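Local coordinates for protein cytolethal distending toxin subunit A (Haemophilus ducreyi, PDB 1SR4) that serves as a lectin-like subunit of a bacterial genotoxin, probably pairing with CdtC to form the heterodimer required to deliver CdtB to host cells, at residues F60-Q66 and T192-P198; N95-K100 and F112-L117. All coordinates share one frame; numbering follows the deposited sequence.

Contact 1. Residues F60-Q66 and T192-P198; sequences FMTLMGQ and TWYLAPP
M64 and Y194 exchange both backbone hydrogen bonds, which fixes the register of an antiparallel ladder between strands 62-65 and 193-196, whose axes approach to 4.5 Å. The Y194 N to M64 O bond is the shorter of the two at 2.7 Å, and the bond from M64 N to Y194 O is almost straight (176°); in both, the donor lies in the carbonyl plane. T62 and A196 form the next hydrogen-bonded pair, but there T62 N stands well above the plane of the A196 carbonyl. The T62 hydroxyl adds a rung where the strand runs into prolines: OG1, set between its own N and carbonyl carbon (chi1 54°), gives a bond of 2.9 Å to P197 O.

The close apolar packing lies on two faces. On one, L63 and L195 run side by side with their CD2 methyls 3.8 Å apart, and M61 CE meets L195 CD2 at 3.7 Å. On the other, M64 SD sits in the plane of the Y194 ring, at its edge, 5.3 Å from the centroid, a Met-aromatic contact, while M64 CB packs against A196 CB. Past the M64-Y194 pair, where G65 has no side chain, the edge of the W193 ring comes to L63 O, with CZ3 at 3.5 Å. The Q66 end is polar by contrast: Y194 OH donates to an in-plane lone pair of Q66 OE1 at 2.7 Å. This end meets protein rather than solvent, since Q66 NE2 bonds D190 of the same chain and the backbone O of G151 in the CdtC chain.

Within this beta-trefoil-family domain, strand 62-65 pairs on one edge with strand 189-196, while its backbone also bonds L71 of strand 69-73 through L63; L63 and W193 pack on I154 of strand 152-156, while T62 and M64 lean on L70 of strand 69-73.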
loop_
_atom_site.group_PDB
_atom_site.type_symbol
_atom_site.label_atom_id
_atom_site.label_comp_id
_atom_site.label_asym_id
_atom_site.label_seq_id
_atom_site.Cartn_x
_atom_site.Cartn_y
_atom_site.Cartn_z
ATOM N N PHE A 60 -2.903 -11.253 -7.937
ATOM C CA PHE A 60 -4.272 -10.951 -8.307
ATOM C C PHE A 60 -5.049 -10.189 -7.257
ATOM O O PHE A 60 -4.662 -10.122 -6.104
ATOM C CB PHE A 60 -4.980 -12.258 -8.663
ATOM C CG PHE A 60 -4.305 -12.987 -9.769
ATOM C CD1 PHE A 60 -4.555 -12.643 -11.095
ATOM C CD2 PHE A 60 -3.336 -13.939 -9.493
ATOM C CE1 PHE A 60 -3.840 -13.240 -12.123
ATOM C CE2 PHE A 60 -2.613 -14.547 -10.529
ATOM C CZ PHE A 60 -2.866 -14.195 -11.837
ATOM N N MET A 61 -6.163 -9.622 -7.682
ATOM C CA MET A 61 -7.006 -8.847 -6.794
ATOM C C MET A 61 -8.403 -8.767 -7.383
ATOM O O MET A 61 -8.668 -9.336 -8.452
ATOM C CB MET A 61 -6.413 -7.441 -6.652
ATOM C CG MET A 61 -6.005 -6.778 -7.982
ATOM S SD MET A 61 -7.367 -6.105 -8.968
ATOM C CE MET A 61 -7.601 -4.540 -8.109
ATOM N N THR A 62 -9.305 -8.092 -6.676
ATOM C CA THR A 62 -10.636 -7.863 -7.213
ATOM C C THR A 62 -10.937 -6.368 -7.109
ATOM O O THR A 62 -10.323 -5.645 -6.316
ATOM C CB THR A 62 -11.755 -8.596 -6.438
ATOM O OG1 THR A 62 -11.663 -8.260 -5.049
ATOM C CG2 THR A 62 -11.665 -10.113 -6.629
ATOM N N LEU A 63 -11.860 -5.914 -7.944
ATOM C CA LEU A 63 -12.317 -4.531 -7.931
ATOM C C LEU A 63 -13.681 -4.719 -7.280
ATOM O O LEU A 63 -14.575 -5.356 -7.859
ATOM C CB LEU A 63 -12.453 -4.001 -9.363
ATOM C CG LEU A 63 -11.088 -3.881 -10.054
ATOM C CD1 LEU A 63 -11.240 -3.546 -11.538
ATOM C CD2 LEU A 63 -10.282 -2.811 -9.325
ATOM N N MET A 64 -13.825 -4.201 -6.066
ATOM C CA MET A 64 -15.061 -4.373 -5.308
ATOM C C MET A 64 -15.857 -3.087 -5.165
ATOM O O MET A 64 -15.310 -2.061 -4.767
ATOM C CB MET A 64 -14.720 -4.915 -3.904
ATOM C CG MET A 64 -15.945 -5.108 -2.996
ATOM S SD MET A 64 -15.549 -5.448 -1.240
ATOM C CE MET A 64 -14.762 -7.067 -1.288
ATOM N N GLY A 65 -17.149 -3.142 -5.481
ATOM C CA GLY A 65 -17.984 -1.963 -5.339
ATOM C C GLY A 65 -18.371 -1.807 -3.880
ATOM O O GLY A 65 -18.110 -2.694 -3.055
ATOM N N GLN A 66 -19.015 -0.694 -3.550
ATOM C CA GLN A 66 -19.377 -0.427 -2.161
ATOM C C GLN A 66 -20.413 -1.394 -1.602
ATOM O O GLN A 66 -20.620 -1.468 -0.381
ATOM C CB GLN A 66 -19.870 1.008 -2.034
ATOM C CG GLN A 66 -18.794 2.022 -2.390
ATOM C CD GLN A 66 -18.850 3.205 -1.474
ATOM O OE1 GLN A 66 -18.270 3.186 -0.389
ATOM N NE2 GLN A 66 -19.573 4.241 -1.887
ATOM N N THR A 192 -17.436 4.594 -6.857
ATOM C CA THR A 192 -16.270 4.258 -6.038
ATOM C C THR A 192 -16.077 2.751 -5.940
ATOM O O THR A 192 -17.029 1.986 -5.752
ATOM C CB THR A 192 -16.341 4.872 -4.602
ATOM O OG1 THR A 192 -17.605 4.603 -4.017
ATOM C CG2 THR A 192 -16.173 6.381 -4.652
ATOM N N TRP A 193 -14.816 2.350 -6.076
ATOM C CA TRP A 193 -14.393 0.957 -6.038
ATOM C C TRP A 193 -13.264 0.772 -5.045
ATOM O O TRP A 193 -12.523 1.722 -4.777
ATOM C CB TRP A 193 -13.863 0.551 -7.411
ATOM C CG TRP A 193 -14.903 0.537 -8.491
ATOM C CD1 TRP A 193 -15.318 1.591 -9.274
ATOM C CD2 TRP A 193 -15.673 -0.597 -8.893
ATOM N NE1 TRP A 193 -16.308 1.164 -10.144
ATOM C CE2 TRP A 193 -16.542 -0.174 -9.924
ATOM C CE3 TRP A 193 -15.712 -1.936 -8.476
ATOM C CZ2 TRP A 193 -17.446 -1.049 -10.549
ATOM C CZ3 TRP A 193 -16.611 -2.805 -9.100
ATOM C CH2 TRP A 193 -17.463 -2.352 -10.124
ATOM N N TYR A 194 -13.128 -0.436 -4.500
ATOM C CA TYR A 194 -12.013 -0.710 -3.591
ATOM C C TYR A 194 -11.060 -1.691 -4.265
ATOM O O TYR A 194 -11.487 -2.608 -4.985
ATOM C CB TYR A 194 -12.476 -1.343 -2.269
ATOM C CG TYR A 194 -13.741 -0.759 -1.665
ATOM C CD1 TYR A 194 -13.873 0.616 -1.434
ATOM C CD2 TYR A 194 -14.802 -1.593 -1.293
ATOM C CE1 TYR A 194 -15.053 1.144 -0.827
ATOM C CE2 TYR A 194 -15.971 -1.079 -0.703
ATOM C CZ TYR A 194 -16.086 0.281 -0.472
ATOM O OH TYR A 194 -17.239 0.763 0.118
ATOM N N LEU A 195 -9.765 -1.494 -4.032
ATOM C CA LEU A 195 -8.742 -2.389 -4.558
ATOM C C LEU A 195 -8.714 -3.435 -3.445
ATOM O O LEU A 195 -8.221 -3.167 -2.349
ATOM C CB LEU A 195 -7.416 -1.618 -4.683
ATOM C CG LEU A 195 -7.575 -0.443 -5.681
ATOM C CD1 LEU A 195 -6.382 0.485 -5.671
ATOM C CD2 LEU A 195 -7.795 -1.023 -7.061
ATOM N N ALA A 196 -9.245 -4.622 -3.732
ATOM C CA ALA A 196 -9.400 -5.665 -2.715
ATOM C C ALA A 196 -8.683 -6.986 -2.970
ATOM O O ALA A 196 -8.213 -7.247 -4.081
ATOM C CB ALA A 196 -10.947 -5.935 -2.516
ATOM N N PRO A 197 -8.601 -7.849 -1.938
ATOM C CA PRO A 197 -7.929 -9.143 -2.118
ATOM C C PRO A 197 -8.727 -9.966 -3.121
ATOM O O PRO A 197 -9.939 -9.797 -3.254
ATOM C CB PRO A 197 -7.984 -9.779 -0.717
ATOM C CG PRO A 197 -8.128 -8.583 0.223
ATOM C CD PRO A 197 -9.083 -7.698 -0.554
ATOM N N PRO A 198 -8.055 -10.871 -3.837
ATOM C CA PRO A 198 -8.718 -11.720 -4.828
ATOM C C PRO A 198 -9.587 -12.732 -4.100
ATOM O O PRO A 198 -9.394 -12.954 -2.897
ATOM C CB PRO A 198 -7.545 -12.398 -5.532
ATOM C CG PRO A 198 -6.567 -12.623 -4.376
ATOM C CD PRO A 198 -6.642 -11.266 -3.644
#

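Contact 2. Residues N95-K100 and F112-L117; sequences NIRNWK and FVNQSL
At the end of strand 110-114, in the hairpin with strand 99-103, N114 forms an Asx motif and meets W99 and I96. K100 and V113 are the hydrogen-bonded pair, with K100 N to V113 O at 2.8 Å and a nearly straight return bond. In the adjoining non-hydrogen-bonded pair, the N114 amide stands almost perpendicular to the W99 indole, 85° between planes, with ND2 3.5 Å above one face and displaced toward the rim. N114 holds CG anti to its backbone N (chi1 -164°), which carries ND2 on to I96 O at 2.8 Å. The other end of the amide turns the chain: OD1 accepts L117 N at 2.9 Å on an in-plane lone pair, and S116 N only weakly.

Q115 continues the pairing past the strand. Its N binds N98 O, and its extended side chain brings OE1 to N98 ND2 at 2.9 Å, nearly along the C=O axis, while N98 OD1 takes the backbone N of V199. The Q115 amide also stacks on that of N95, the planes 16° apart.

W99 NE1 bonds L71 O, and W99 and N114 both pack on V73 of strand 69-73; F112 and W99 touch V121 of strand 120-124.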
loop_
_atom_site.group_PDB
_atom_site.type_symbol
_atom_site.label_atom_id
_atom_site.label_comp_id
_atom_site.label_asym_id
_atom_site.label_seq_id
_atom_site.Cartn_x
_atom_site.Cartn_y
_atom_site.Cartn_z
ATOM N N ASN A 95 -12.159 -18.307 -10.728
ATOM C CA ASN A 95 -11.172 -17.258 -10.961
ATOM C C ASN A 95 -11.420 -16.238 -12.092
ATOM O O ASN A 95 -10.549 -15.387 -12.355
ATOM C CB ASN A 95 -9.783 -17.906 -11.117
ATOM C CG ASN A 95 -9.374 -18.729 -9.892
ATOM O OD1 ASN A 95 -9.989 -18.635 -8.823
ATOM N ND2 ASN A 95 -8.317 -19.533 -10.042
ATOM N N ILE A 96 -12.578 -16.296 -12.758
ATOM C CA ILE A 96 -12.862 -15.307 -13.798
ATOM C C ILE A 96 -13.202 -13.979 -13.092
ATOM O O ILE A 96 -13.374 -12.932 -13.737
ATOM C CB ILE A 96 -14.068 -15.702 -14.682
ATOM C CG1 ILE A 96 -15.356 -15.715 -13.851
ATOM C CG2 ILE A 96 -13.811 -17.059 -15.335
ATOM C CD1 ILE A 96 -16.633 -15.934 -14.684
ATOM N N ARG A 97 -13.286 -14.040 -11.761
ATOM C CA ARG A 97 -13.597 -12.864 -10.932
ATOM C C ARG A 97 -12.356 -12.096 -10.463
ATOM O O ARG A 97 -12.471 -10.992 -9.925
ATOM C CB ARG A 97 -14.400 -13.305 -9.712
ATOM C CG ARG A 97 -15.778 -13.869 -10.059
ATOM C CD ARG A 97 -16.440 -14.459 -8.819
ATOM N NE ARG A 97 -15.643 -15.557 -8.281
ATOM C CZ ARG A 97 -15.839 -16.090 -7.080
ATOM N NH1 ARG A 97 -16.816 -15.635 -6.292
ATOM N NH2 ARG A 97 -15.038 -17.055 -6.647
ATOM N N ASN A 98 -11.177 -12.680 -10.677
ATOM C CA ASN A 98 -9.910 -12.084 -10.261
ATOM C C ASN A 98 -9.131 -11.499 -11.420
ATOM O O ASN A 98 -9.137 -12.042 -12.515
ATOM C CB ASN A 98 -9.023 -13.127 -9.547
ATOM C CG ASN A 98 -9.680 -13.693 -8.313
ATOM O OD1 ASN A 98 -10.242 -12.951 -7.509
ATOM N ND2 ASN A 98 -9.614 -15.013 -8.150
ATOM N N TRP A 99 -8.427 -10.404 -11.145
ATOM C CA TRP A 99 -7.653 -9.721 -12.158
ATOM C C TRP A 99 -6.261 -9.390 -11.662
ATOM O O TRP A 99 -6.033 -9.234 -10.457
ATOM C CB TRP A 99 -8.333 -8.401 -12.541
ATOM C CG TRP A 99 -9.779 -8.537 -12.923
ATOM C CD1 TRP A 99 -10.856 -8.538 -12.082
ATOM C CD2 TRP A 99 -10.297 -8.691 -14.247
ATOM N NE1 TRP A 99 -12.022 -8.682 -12.807
ATOM C CE2 TRP A 99 -11.705 -8.773 -14.139
ATOM C CE3 TRP A 99 -9.705 -8.764 -15.519
ATOM C CZ2 TRP A 99 -12.539 -8.921 -15.255
ATOM C CZ3 TRP A 99 -10.536 -8.912 -16.636
ATOM C CH2 TRP A 99 -11.940 -8.987 -16.490
ATOM N N LYS A 100 -5.343 -9.274 -12.614
ATOM C CA LYS A 100 -3.978 -8.882 -12.342
ATOM C C LYS A 100 -3.896 -7.444 -12.873
ATOM O O LYS A 100 -4.149 -7.176 -14.051
ATOM C CB LYS A 100 -2.985 -9.777 -13.089
ATOM C CG LYS A 100 -1.538 -9.266 -13.035
ATOM C CD LYS A 100 -0.580 -10.132 -13.874
ATOM C CE LYS A 100 -0.401 -11.511 -13.262
ATOM N NZ LYS A 100 0.514 -12.412 -14.055
ATOM N N PHE A 112 -6.117 -4.380 -16.743
ATOM C CA PHE A 112 -6.524 -5.519 -15.924
ATOM C C PHE A 112 -6.620 -6.807 -16.733
ATOM O O PHE A 112 -7.412 -6.906 -17.670
ATOM C CB PHE A 112 -7.873 -5.212 -15.275
ATOM C CG PHE A 112 -7.842 -4.013 -14.361
ATOM C CD1 PHE A 112 -7.577 -4.165 -13.004
ATOM C CD2 PHE A 112 -8.040 -2.730 -14.872
ATOM C CE1 PHE A 112 -7.508 -3.056 -12.169
ATOM C CE2 PHE A 112 -7.974 -1.606 -14.043
ATOM C CZ PHE A 112 -7.706 -1.770 -12.689
ATOM N N VAL A 113 -5.822 -7.792 -16.344
ATOM C CA VAL A 113 -5.770 -9.085 -17.021
ATOM C C VAL A 113 -6.509 -10.154 -16.208
ATOM O O VAL A 113 -6.202 -10.380 -15.040
ATOM C CB VAL A 113 -4.304 -9.502 -17.212
ATOM C CG1 VAL A 113 -4.206 -10.726 -18.158
ATOM C CG2 VAL A 113 -3.515 -8.307 -17.775
ATOM N N ASN A 114 -7.471 -10.824 -16.827
ATOM C CA ASN A 114 -8.240 -11.846 -16.114
ATOM C C ASN A 114 -7.376 -13.027 -15.691
ATOM O O ASN A 114 -6.599 -13.546 -16.491
ATOM C CB ASN A 114 -9.396 -12.336 -16.982
ATOM C CG ASN A 114 -10.440 -13.087 -16.176
ATOM O OD1 ASN A 114 -10.447 -14.321 -16.127
ATOM N ND2 ASN A 114 -11.318 -12.339 -15.520
ATOM N N GLN A 115 -7.522 -13.458 -14.439
ATOM C CA GLN A 115 -6.724 -14.569 -13.937
ATOM C C GLN A 115 -6.967 -15.857 -14.689
ATOM O O GLN A 115 -6.034 -16.576 -15.007
ATOM C CB GLN A 115 -7.004 -14.848 -12.451
ATOM C CG GLN A 115 -6.264 -16.076 -11.950
ATOM C CD GLN A 115 -6.425 -16.315 -10.466
ATOM O OE1 GLN A 115 -7.468 -15.993 -9.880
ATOM N NE2 GLN A 115 -5.402 -16.901 -9.846
ATOM N N SER A 116 -8.234 -16.149 -14.940
ATOM C CA SER A 116 -8.616 -17.382 -15.606
ATOM C C SER A 116 -8.506 -17.367 -17.115
ATOM O O SER A 116 -7.955 -18.290 -17.705
ATOM C CB SER A 116 -10.056 -17.749 -15.228
ATOM O OG SER A 116 -10.488 -18.894 -15.944
ATOM N N LEU A 117 -9.020 -16.307 -17.732
ATOM C CA LEU A 117 -9.052 -16.225 -19.187
ATOM C C LEU A 117 -7.907 -15.498 -19.885
ATOM O O LEU A 117 -7.727 -15.655 -21.086
ATOM C CB LEU A 117 -10.385 -15.616 -19.616
ATOM C CG LEU A 117 -11.625 -16.333 -19.066
ATOM C CD1 LEU A 117 -12.880 -15.547 -19.463
ATOM C CD2 LEU A 117 -11.708 -17.761 -19.615
#

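How the contacts relate
From the N terminus, the chain passes first through 60-66, then 95-100 and 112-117, and ends at 192-198, with 125 residues between 60-66 and 192-198. Contact 1 therefore closes a long loop spanning most of the A/C domain, whereas contact 2 closes a short hairpin wholly within it; the two nest and do not cross. Their centres lie 12 Å apart, yet they touch directly. M61 N approaches W99 O at 2.8 Å, a probable hydrogen bond linking the first strand region to the hairpin, and N98 OD1 lies 3.3 Å from P198 CA. Segment 95-100 thus meets both the early and late segments of contact 1, tying the hairpin to the pairing of the domain's distant ends.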